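Local coordinates for protein cysteine protease (Xylella fastidiosa, PDB 3OIS) that probably hydrolyses peptide bonds as a papain-like cysteine protease of the C1 family, and binds uridine-5'-diphosphate, at residues 39-42 against 43-46; 75-78 against 79-83; 106-109 against 110-114; 175-178 against 179-182. One frame throughout, in Å; residues are numbered along the deposited sequence. Where two conformers were deposited one is given.

Overall arrangement
The four contacts follow one another along the chain, each between directly adjoining segments. Contact 1 lies at the surface, in the loop between strand 35-36 and helix 51-55, and holds part of the UDP pocket. Contact 2 opens helix 78-93 and lies deep inside, its centre about 21 Å from that of contact 1. Contact 3 spans most of helix 104-114; its centre is about 11 Å from that of contact 2, and Glu111 joins Thr79 between them. Contact 4 covers the last residues of helix 170-176 and the loop leading to strand 183-186, and meets contact 3 where Phe106 packs on Ala176. Contact 3 thus touches both 2 and 4, which do not touch each other, and contact 1 touches none of them.

Contact 1: 39-42 against 43-46; sequences IADI and RDFS. With UDP (uridine-5'-diphosphate), chain E.
Arg43 turns back alongside Asp41 in a type I beta turn that runs from Asp41 to Asp44 and supplies part of the UDP pocket. Its CB already lies 3.4 Å from Asp41 OD1 and equally close to the ribose O2'. CG and CD pass along the same carboxylate oxygen, and a bend at chi3 (-71°) turns the guanidinium back onto the acid. NE then gives a nearly straight bond to the syn lone pair of Asp41 OD1 (2.9 Å), with the acceptor in the guanidinium plane. NH1 completes the side-on salt bridge to Asp41 OD2 at 2.7 Å, meeting it less squarely. NH2 ends 3.6 Å from UDP C5', which lies over a guanidinium face. Asp41 OD1 also accepts from Arg43 N, and OD2 from UDP O3' at 2.8 Å, so each oxygen has two donors, which holds the carboxylate in place. Asp44 OD1 takes O2' at 2.7 Å, so two acids read the ribose hydroxyls. Phe45 N binds UDP O2, while UDP N3 lies over one face of the Phe45 ring, 3.3 Å above its centre. Arg127 of helix 126-135 and Arg186 of strand 183-186 form salt bridges to Asp44, and Phe45 pairs its backbone with Arg186, tying this surface loop to both elements.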
loop_
_atom_site.group_PDB
_atom_site.type_symbol
_atom_site.label_atom_id
_atom_site.label_comp_id
_atom_site.label_asym_id
_atom_site.label_seq_id
_atom_site.Cartn_x
_atom_site.Cartn_y
_atom_site.Cartn_z
ATOM N N ILE A 39 5.134 5.037 -13.298
ATOM C CA ILE A 39 5.385 5.882 -14.543
ATOM C C ILE A 39 4.486 7.108 -14.363
ATOM O O ILE A 39 3.310 6.963 -13.953
ATOM C CB ILE A 39 5.058 5.123 -15.856
ATOM C CG1 ILE A 39 5.326 6.029 -17.081
ATOM C CG2 ILE A 39 3.605 4.582 -15.897
ATOM C CD1 ILE A 39 5.098 5.282 -18.435
ATOM N N ALA A 40 5.026 8.318 -14.633
ATOM C CA ALA A 40 4.189 9.518 -14.495
ATOM C C ALA A 40 3.199 9.658 -15.652
ATOM O O ALA A 40 3.511 9.239 -16.789
ATOM C CB ALA A 40 5.051 10.746 -14.422
ATOM N N ASP A 41 2.032 10.202 -15.352
ATOM C CA ASP A 41 1.035 10.477 -16.339
ATOM C C ASP A 41 0.561 11.924 -16.026
ATOM O O ASP A 41 0.031 12.164 -14.969
ATOM C CB ASP A 41 -0.111 9.422 -16.255
ATOM C CG ASP A 41 -1.196 9.536 -17.359
ATOM O OD1 ASP A 41 -1.405 10.584 -17.978
ATOM O OD2 ASP A 41 -1.848 8.525 -17.596
ATOM N N ILE A 42 0.792 12.877 -16.936
ATOM C CA ILE A 42 0.307 14.278 -16.688
ATOM C C ILE A 42 -1.267 14.335 -16.528
ATOM O O ILE A 42 -1.759 15.351 -16.044
ATOM C CB ILE A 42 0.688 15.263 -17.822
ATOM C CG1 ILE A 42 0.047 14.773 -19.152
ATOM C CG2 ILE A 42 2.170 15.410 -17.830
ATOM C CD1 ILE A 42 0.241 15.737 -20.398
ATOM N N ARG A 43 -2.028 13.319 -16.926
ATOM C CA ARG A 43 -3.495 13.357 -16.675
ATOM C C ARG A 43 -3.850 13.104 -15.214
ATOM O O ARG A 43 -5.043 13.209 -14.839
ATOM C CB ARG A 43 -4.234 12.367 -17.547
ATOM C CG ARG A 43 -4.080 12.675 -19.046
ATOM C CD ARG A 43 -4.621 11.518 -19.795
ATOM N NE ARG A 43 -3.724 10.367 -19.650
ATOM C CZ ARG A 43 -3.966 9.195 -20.177
ATOM N NH1 ARG A 43 -3.091 8.182 -19.973
ATOM N NH2 ARG A 43 -5.011 9.011 -20.989
ATOM N N ASP A 44 -2.855 12.769 -14.373
ATOM C CA ASP A 44 -3.158 12.384 -12.974
ATOM C C ASP A 44 -3.852 13.538 -12.204
ATOM O O ASP A 44 -3.396 14.685 -12.192
ATOM C CB ASP A 44 -1.902 12.012 -12.214
ATOM C CG ASP A 44 -1.326 10.627 -12.599
ATOM O OD1 ASP A 44 -1.954 9.903 -13.319
ATOM O OD2 ASP A 44 -0.201 10.344 -12.184
ATOM N N PHE A 45 -4.980 13.221 -11.583
ATOM C CA PHE A 45 -5.792 14.192 -10.875
ATOM C C PHE A 45 -4.964 14.611 -9.688
ATOM O O PHE A 45 -4.221 13.789 -9.094
ATOM C CB PHE A 45 -7.108 13.552 -10.336
ATOM C CG PHE A 45 -8.124 13.188 -11.400
ATOM C CD1 PHE A 45 -7.839 13.268 -12.780
ATOM C CD2 PHE A 45 -9.436 12.848 -11.018
ATOM C CE1 PHE A 45 -8.785 12.903 -13.726
ATOM C CE2 PHE A 45 -10.419 12.466 -11.935
ATOM C CZ PHE A 45 -10.123 12.536 -13.318
ATOM N N SER A 46 -5.137 15.881 -9.301
ATOM C CA SER A 46 -4.496 16.445 -8.096
ATOM C C SER A 46 -5.494 16.490 -6.959
ATOM O O SER A 46 -6.609 16.986 -7.121
ATOM C CB SER A 46 -4.056 17.871 -8.305
ATOM O OG SER A 46 -3.141 17.893 -9.326
HETATM N N1 UDP E . -7.243 9.615 -13.892
HETATM C C2 UDP E . -6.999 9.979 -12.597
HETATM N N3 UDP E . -8.016 9.807 -11.666
HETATM C C4 UDP E . -9.218 9.285 -12.021
HETATM C C5 UDP E . -9.497 8.946 -13.358
HETATM C C6 UDP E . -8.424 9.024 -14.257
HETATM O O2 UDP E . -5.957 10.422 -12.231
HETATM O O4 UDP E . -10.112 9.254 -11.114
HETATM C "C1'" UDP E . -6.153 9.942 -14.876
HETATM C "C2'" UDP E . -4.945 9.033 -14.790
HETATM O "O2'" UDP E . -3.853 9.830 -15.242
HETATM C "C3'" UDP E . -5.320 8.052 -15.829
HETATM C "C4'" UDP E . -5.912 8.952 -16.936
HETATM O "O4'" UDP E . -6.669 9.947 -16.215
HETATM O "O3'" UDP E . -4.110 7.460 -16.297
HETATM C "C5'" UDP E . -6.749 8.128 -17.910
HETATM O "O5'" UDP E . -7.832 7.579 -17.161
HETATM P PA UDP E . -9.108 7.003 -17.779
HETATM O O1A UDP E . -9.880 6.142 -16.856
HETATM O O2A UDP E . -9.892 8.061 -18.475
HETATM O O3A UDP E . -8.402 6.068 -18.911
HETATM P PB UDP E . -8.905 4.869 -19.872
HETATM O O1B UDP E . -8.511 5.228 -21.230
HETATM O O2B UDP E . -8.261 3.704 -19.324
HETATM O O3B UDP E . -10.388 4.656 -19.823
HETATM O O HOH W 1 2.236 11.629 -12.689
HETATM O O HOH W 2 -1.130 15.712 -13.073
#

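Contact 2: 75-78 against 79-83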
loop_
_atom_site.group_PDB
_atom_site.type_symbol
_atom_site.label_atom_id
_atom_site.label_comp_id
_atom_site.label_asym_id
_atom_site.label_seq_id
_atom_site.Cartn_x
_atom_site.Cartn_y
_atom_site.Cartn_z
ATOM N N ILE A 75 5.397 -12.863 -0.633
ATOM C CA ILE A 75 5.300 -12.341 -2.002
ATOM C C ILE A 75 5.317 -10.785 -2.031
ATOM O O ILE A 75 5.218 -10.106 -0.987
ATOM C CB ILE A 75 4.025 -12.925 -2.672
ATOM C CG1 ILE A 75 2.700 -12.473 -1.952
ATOM C CG2 ILE A 75 4.215 -14.426 -2.965
ATOM C CD1 ILE A 75 1.385 -12.940 -2.800
ATOM N N GLY A 76 5.333 -10.226 -3.263
ATOM C CA GLY A 76 5.555 -8.769 -3.473
ATOM C C GLY A 76 4.269 -7.989 -3.651
ATOM O O GLY A 76 4.106 -7.200 -4.621
ATOM N N SER A 77 3.324 -8.260 -2.720
ATOM C CA SER A 77 1.980 -7.804 -2.887
ATOM C C SER A 77 1.687 -6.552 -2.070
ATOM O O SER A 77 0.514 -6.265 -1.796
ATOM C CB SER A 77 1.018 -8.975 -2.564
ATOM O OG SER A 77 1.205 -9.329 -1.197
ATOM N N CYS A 78 2.725 -5.808 -1.681
ATOM C CA CYS A 78 2.482 -4.666 -0.748
ATOM C C CYS A 78 1.480 -3.652 -1.336
ATOM O O CYS A 78 0.625 -3.117 -0.561
ATOM C CB CYS A 78 3.755 -3.872 -0.331
ATOM S SG CYS A 78 4.610 -3.184 -1.803
ATOM N N THR A 79 1.570 -3.342 -2.650
ATOM C CA THR A 79 0.637 -2.385 -3.211
ATOM C C THR A 79 -0.790 -2.918 -3.023
ATOM O O THR A 79 -1.675 -2.113 -2.712
ATOM C CB THR A 79 0.905 -2.006 -4.666
ATOM O OG1 THR A 79 0.685 -3.168 -5.493
ATOM C CG2 THR A 79 2.341 -1.524 -4.801
ATOM N N ALA A 80 -1.065 -4.230 -3.203
ATOM C CA ALA A 80 -2.425 -4.750 -3.066
ATOM C C ALA A 80 -2.868 -4.749 -1.617
ATOM O O ALA A 80 -4.110 -4.646 -1.321
ATOM C CB ALA A 80 -2.433 -6.140 -3.546
ATOM N N ASN A 81 -1.904 -4.936 -0.715
ATOM C CA ASN A 81 -2.208 -4.894 0.734
ATOM C C ASN A 81 -2.575 -3.499 1.230
ATOM O O ASN A 81 -3.599 -3.323 1.956
ATOM C CB ASN A 81 -1.064 -5.464 1.577
ATOM C CG ASN A 81 -1.018 -6.961 1.549
ATOM O OD1 ASN A 81 -0.704 -7.604 0.477
ATOM N ND2 ASN A 81 -1.324 -7.564 2.659
ATOM N N ALA A 82 -1.818 -2.489 0.776
ATOM C CA ALA A 82 -2.099 -1.116 1.096
ATOM C C ALA A 82 -3.466 -0.716 0.495
ATOM O O ALA A 82 -4.274 -0.105 1.175
ATOM C CB ALA A 82 -0.996 -0.165 0.568
ATOM N N LEU A 83 -3.708 -1.071 -0.783
ATOM C CA LEU A 83 -4.929 -0.678 -1.423
ATOM C C LEU A 83 -6.151 -1.449 -0.902
ATOM O O LEU A 83 -7.261 -0.852 -0.807
ATOM C CB LEU A 83 -4.808 -0.870 -2.941
ATOM C CG LEU A 83 -3.943 0.234 -3.585
ATOM C CD1 LEU A 83 -3.598 -0.181 -5.132
ATOM C CD2 LEU A 83 -4.620 1.664 -3.542
HETATM O O HOH W 3 2.933 -4.681 -4.957
#
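Ser77 and Cys78 meet Ala80, Asn81 and Ala82 in a local contact at the first turn of helix 78-93, in the buried heart of the papain-like fold, with residues 75-77 leading into the helix. Cys78 probably corresponds to the papain nucleophile; its contacts with His237 and Gln72 are consistent with this. The first helical turn is made by the main chain: Asn81 N donates to Ser77 O at 3.0 Å, and Ala82 N to Cys78 O at 2.9 Å, both meeting the oxygen nearly head-on. Ser77 occupies the N-cap position, yet its hydroxyl makes no capping bond and pairs instead with Tyr146 OH. The sulfur of Cys78 sits between the backbone N and the carbonyl carbon (chi1 59°), which brings SG to 3.2 Å from Thr79 N and alongside the Thr79 methyl CG2 at 4.1 Å. Since Thr79 N lies ahead of the first turn's bonds, a water serves it, accepting from Thr79 N at 3.0 Å and donating to Gly76 O at 2.8 Å. Gly76 itself centres an inverse gamma turn. Around the site, Ala80 rests on Ile107 of helix 104-114, Leu83 on Ile130 and Leu133 of helix 126-135, and Cys78 and Thr79 on Ala238 of strand 233-245.

Contact 3: 106-109 against 110-114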
loop_
_atom_site.group_PDB
_atom_site.type_symbol
_atom_site.label_atom_id
_atom_site.label_comp_id
_atom_site.label_asym_id
_atom_site.label_seq_id
_atom_site.Cartn_x
_atom_site.Cartn_y
_atom_site.Cartn_z
ATOM N N PHE A 106 -6.587 -10.931 -5.886
ATOM C CA PHE A 106 -7.323 -10.428 -7.049
ATOM C C PHE A 106 -6.655 -9.082 -7.546
ATOM O O PHE A 106 -6.482 -8.837 -8.781
ATOM C CB PHE A 106 -8.788 -10.112 -6.696
ATOM C CG PHE A 106 -9.604 -9.636 -7.862
ATOM C CD1 PHE A 106 -10.256 -10.572 -8.688
ATOM C CD2 PHE A 106 -9.733 -8.257 -8.153
ATOM C CE1 PHE A 106 -10.996 -10.136 -9.743
ATOM C CE2 PHE A 106 -10.473 -7.815 -9.256
ATOM C CZ PHE A 106 -11.107 -8.812 -10.053
ATOM N N ILE A 107 -6.349 -8.190 -6.641
ATOM C CA ILE A 107 -5.689 -6.960 -7.046
ATOM C C ILE A 107 -4.341 -7.288 -7.679
ATOM O O ILE A 107 -4.060 -6.768 -8.743
ATOM C CB ILE A 107 -5.570 -5.937 -5.923
ATOM C CG1 ILE A 107 -6.979 -5.492 -5.416
ATOM C CG2 ILE A 107 -4.735 -4.648 -6.298
ATOM C CD1 ILE A 107 -6.846 -4.864 -4.091
ATOM N N TYR A 108 -3.539 -8.087 -7.000
ATOM C CA TYR A 108 -2.134 -8.346 -7.421
ATOM C C TYR A 108 -2.106 -9.064 -8.780
ATOM O O TYR A 108 -1.245 -8.799 -9.597
ATOM C CB TYR A 108 -1.361 -9.104 -6.318
ATOM C CG TYR A 108 0.153 -9.233 -6.562
ATOM C CD1 TYR A 108 0.900 -8.115 -7.061
ATOM C CD2 TYR A 108 0.824 -10.412 -6.196
ATOM C CE1 TYR A 108 2.308 -8.236 -7.227
ATOM C CE2 TYR A 108 2.211 -10.577 -6.419
ATOM C CZ TYR A 108 2.925 -9.464 -6.955
ATOM O OH TYR A 108 4.266 -9.632 -7.090
ATOM N N TYR A 109 -3.038 -9.989 -9.024
ATOM C CA TYR A 109 -3.046 -10.725 -10.304
ATOM C C TYR A 109 -3.340 -9.720 -11.431
ATOM O O TYR A 109 -2.587 -9.617 -12.442
ATOM C CB TYR A 109 -4.102 -11.871 -10.249
ATOM C CG TYR A 109 -4.156 -12.620 -11.546
ATOM C CD1 TYR A 109 -3.434 -13.760 -11.683
ATOM C CD2 TYR A 109 -4.900 -12.160 -12.623
ATOM C CE1 TYR A 109 -3.409 -14.439 -12.904
ATOM C CE2 TYR A 109 -4.914 -12.902 -13.856
ATOM C CZ TYR A 109 -4.186 -13.967 -13.957
ATOM O OH TYR A 109 -4.255 -14.623 -15.129
ATOM N N ASN A 110 -4.366 -8.878 -11.248
ATOM C CA ASN A 110 -4.688 -7.957 -12.255
ATOM C C ASN A 110 -3.670 -6.847 -12.449
ATOM O O ASN A 110 -3.480 -6.390 -13.574
ATOM C CB ASN A 110 -6.135 -7.466 -12.040
ATOM C CG ASN A 110 -7.135 -8.600 -12.351
ATOM O OD1 ASN A 110 -7.222 -9.059 -13.467
ATOM N ND2 ASN A 110 -7.835 -9.068 -11.339
ATOM N N GLU A 111 -2.981 -6.416 -11.388
ATOM C CA GLU A 111 -1.899 -5.444 -11.595
ATOM C C GLU A 111 -0.856 -6.019 -12.560
ATOM O O GLU A 111 -0.384 -5.314 -13.397
ATOM C CB GLU A 111 -1.148 -5.142 -10.282
ATOM C CG GLU A 111 -1.948 -4.335 -9.312
ATOM C CD GLU A 111 -1.311 -4.255 -7.924
ATOM O OE1 GLU A 111 -0.887 -5.278 -7.384
ATOM O OE2 GLU A 111 -1.188 -3.087 -7.442
ATOM N N ARG A 112 -0.549 -7.300 -12.464
ATOM C CA ARG A 112 0.556 -7.904 -13.259
ATOM C C ARG A 112 0.074 -8.227 -14.712
ATOM O O ARG A 112 0.856 -8.604 -15.515
ATOM C CB ARG A 112 1.084 -9.127 -12.555
ATOM C CG ARG A 112 1.965 -8.539 -11.329
ATOM C CD ARG A 112 2.568 -9.684 -10.521
ATOM N NE ARG A 112 1.417 -10.280 -9.918
ATOM C CZ ARG A 112 1.228 -11.558 -9.834
ATOM N NH1 ARG A 112 2.194 -12.400 -10.249
ATOM N NH2 ARG A 112 0.102 -11.963 -9.275
ATOM N N LYS A 113 -1.219 -8.060 -14.985
ATOM C CA LYS A 113 -1.738 -8.010 -16.395
ATOM C C LYS A 113 -1.375 -6.709 -17.051
ATOM O O LYS A 113 -1.310 -6.636 -18.305
ATOM C CB LYS A 113 -3.276 -8.177 -16.428
ATOM C CG LYS A 113 -3.720 -9.578 -15.879
ATOM C CD LYS A 113 -3.243 -10.796 -16.699
ATOM C CE LYS A 113 -3.937 -10.894 -18.053
ATOM N NZ LYS A 113 -3.219 -11.945 -18.934
ATOM N N ILE A 114 -1.179 -5.639 -16.285
ATOM C CA ILE A 114 -0.818 -4.351 -16.838
ATOM C C ILE A 114 0.718 -4.187 -16.991
ATOM O O ILE A 114 1.229 -3.811 -18.088
ATOM C CB ILE A 114 -1.332 -3.155 -15.918
ATOM C CG1 ILE A 114 -2.861 -3.266 -15.882
ATOM C CG2 ILE A 114 -0.969 -1.875 -16.559
ATOM C CD1 ILE A 114 -3.532 -2.397 -14.771
HETATM O O HOH W 4 -5.440 -13.623 -17.387
#
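Phe106 O is gripped twice by Asn110, whose backbone N (3.3 Å) and side-chain ND2 (2.9 Å) arrive from opposite faces of the carbonyl plane. For this the Asn110 side chain leans back along the helix, CG beside its own backbone N (chi1 -70°). The same ND2 also stands 3.4 Å above the Phe106 ring, over its centre, while Asn110 OD1 is held by Tyr173.

Two residues on, Tyr108 and Arg112 repeat the i to i+4 spacing with a different chemistry. The bent Arg112 chain lays its guanidinium flat on the Tyr108 ring, centres 3.8 Å apart and planes 24° from parallel, a cation-pi stack with CD adding a CH-pi contact over the same face. NE also donates to Tyr108 O at 3.1 Å, from well above the carbonyl plane, which steadies the stacked group; NH1 and NH2 go on to Tyr120 O and Ala164 O. Glu111 OE1 comes to the edge of that ring, 3.4 Å from Tyr108 CD1, with OE2 taken by Thr79. The Tyr108 hydroxyl is bound by Asp121 and Gly123 N. Residues Phe106 to Arg112 are buried: Ile107 lies on Leu133 and Asn110 on Val132 of helix 126-135, while Tyr109 touches Tyr173 of helix 170-176.

Contact 4: 175-178 against 179-182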
loop_
_atom_site.group_PDB
_atom_site.type_symbol
_atom_site.label_atom_id
_atom_site.label_comp_id
_atom_site.label_asym_id
_atom_site.label_seq_id
_atom_site.Cartn_x
_atom_site.Cartn_y
_atom_site.Cartn_z
ATOM N N ASP A 175 -18.370 -10.370 -9.391
ATOM C CA ASP A 175 -18.614 -9.802 -8.048
ATOM C C ASP A 175 -17.727 -8.556 -7.806
ATOM O O ASP A 175 -18.151 -7.561 -7.233
ATOM C CB ASP A 175 -18.421 -10.876 -6.961
ATOM C CG ASP A 175 -19.486 -11.983 -7.022
ATOM O OD1 ASP A 175 -20.560 -11.746 -7.581
ATOM O OD2 ASP A 175 -19.214 -13.091 -6.580
ATOM N N ALA A 176 -16.483 -8.599 -8.300
ATOM C CA ALA A 176 -15.597 -7.470 -8.049
ATOM C C ALA A 176 -16.145 -6.157 -8.561
ATOM O O ALA A 176 -15.848 -5.083 -8.009
ATOM C CB ALA A 176 -14.222 -7.760 -8.701
ATOM N N GLN A 177 -16.926 -6.210 -9.653
ATOM C CA GLN A 177 -17.565 -5.023 -10.258
ATOM C C GLN A 177 -18.457 -4.254 -9.312
ATOM O O GLN A 177 -18.733 -3.082 -9.543
ATOM C CB GLN A 177 -18.430 -5.368 -11.476
ATOM C CG GLN A 177 -17.641 -5.833 -12.701
ATOM C CD GLN A 177 -17.138 -4.686 -13.534
ATOM O OE1 GLN A 177 -17.880 -3.744 -13.895
ATOM N NE2 GLN A 177 -15.863 -4.759 -13.889
ATOM N N ASN A 178 -18.921 -4.908 -8.262
ATOM C CA ASN A 178 -19.788 -4.215 -7.281
ATOM C C ASN A 178 -19.045 -3.279 -6.343
ATOM O O ASN A 178 -19.661 -2.502 -5.585
ATOM C CB ASN A 178 -20.540 -5.240 -6.478
ATOM C CG ASN A 178 -21.574 -5.933 -7.321
ATOM O OD1 ASN A 178 -22.142 -5.328 -8.248
ATOM N ND2 ASN A 178 -21.784 -7.208 -7.061
ATOM N N TYR A 179 -17.699 -3.339 -6.394
ATOM C CA TYR A 179 -16.864 -2.620 -5.468
ATOM C C TYR A 179 -15.839 -1.649 -6.151
ATOM O O TYR A 179 -14.906 -1.254 -5.540
ATOM C CB TYR A 179 -16.139 -3.642 -4.577
ATOM C CG TYR A 179 -17.169 -4.563 -3.942
ATOM C CD1 TYR A 179 -18.042 -4.073 -2.959
ATOM C CD2 TYR A 179 -17.259 -5.890 -4.323
ATOM C CE1 TYR A 179 -19.012 -4.902 -2.367
ATOM C CE2 TYR A 179 -18.223 -6.781 -3.711
ATOM C CZ TYR A 179 -19.107 -6.227 -2.746
ATOM O OH TYR A 179 -20.096 -7.002 -2.165
ATOM N N LYS A 180 -16.058 -1.273 -7.404
ATOM C CA LYS A 180 -15.159 -0.308 -8.096
ATOM C C LYS A 180 -15.085 0.964 -7.378
ATOM O O LYS A 180 -16.108 1.492 -6.871
ATOM C CB LYS A 180 -15.696 -0.000 -9.486
ATOM C CG LYS A 180 -15.847 -1.280 -10.337
ATOM C CD LYS A 180 -15.930 -0.915 -11.770
ATOM C CE LYS A 180 -17.322 -0.556 -12.269
ATOM N NZ LYS A 180 -17.547 -1.104 -13.708
ATOM N N ILE A 181 -13.902 1.576 -7.404
ATOM C CA ILE A 181 -13.774 2.960 -7.011
ATOM C C ILE A 181 -14.315 3.896 -8.114
ATOM O O ILE A 181 -14.525 3.460 -9.261
ATOM C CB ILE A 181 -12.275 3.380 -6.561
ATOM C CG1 ILE A 181 -11.285 3.365 -7.738
ATOM C CG2 ILE A 181 -11.813 2.519 -5.354
ATOM C CD1 ILE A 181 -9.924 3.955 -7.374
ATOM N N THR A 182 -14.589 5.157 -7.759
ATOM C CA THR A 182 -14.995 6.141 -8.804
ATOM C C THR A 182 -13.949 7.210 -9.204
ATOM O O THR A 182 -14.012 7.792 -10.298
ATOM C CB THR A 182 -16.375 6.788 -8.508
ATOM O OG1 THR A 182 -16.241 7.558 -7.326
ATOM C CG2 THR A 182 -17.430 5.676 -8.292
HETATM O O HOH W 5 -18.704 0.759 -6.294
#
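Tyr179 and Lys180 fold back on residues at the C-terminal part of helix 170-176, as the chain of this papain-like fold turns out of the helix toward strand 183-186.

The backbone bonds here span three residues. Tyr179 N donates to Ala176 O at 3.0 Å, approaching from above the carbonyl plane, and Asn178 N donates to Asp175 O at 2.9 Å, so two overlapping i to i+3 bonds carry the chain away. A water then bridges the exit, donating to Lys180 O at 2.8 Å and more weakly to Asn178 O.

Among side-chain polar contacts, Lys180 bends at chi3 and chi4 to bring NZ to 2.7 Å from Gln177 OE1, above the amide carbonyl plane. Gln177 was modelled in two conformers, so this bond is doubtful as a constant feature; NE2 reaches Lys135 O only weakly.

The remaining contacts involve the Tyr179 ring and apolar packing. Ile181 packs on Ile87 of helix 78-93 and on Ile130 and Leu133 of helix 126-135, and the Tyr179 ring meets Phe100 edge-to-face. On the helix side, CG of Tyr179 stays beside its backbone N (chi1 -54°), which turns one face of the ring to Asn178. Its CD2 comes to 3.5 Å from Asp175 O, and Asn178 CB sits over one face, 4.0 Å from the ring centroid and 13° off its normal, a CH-pi contact.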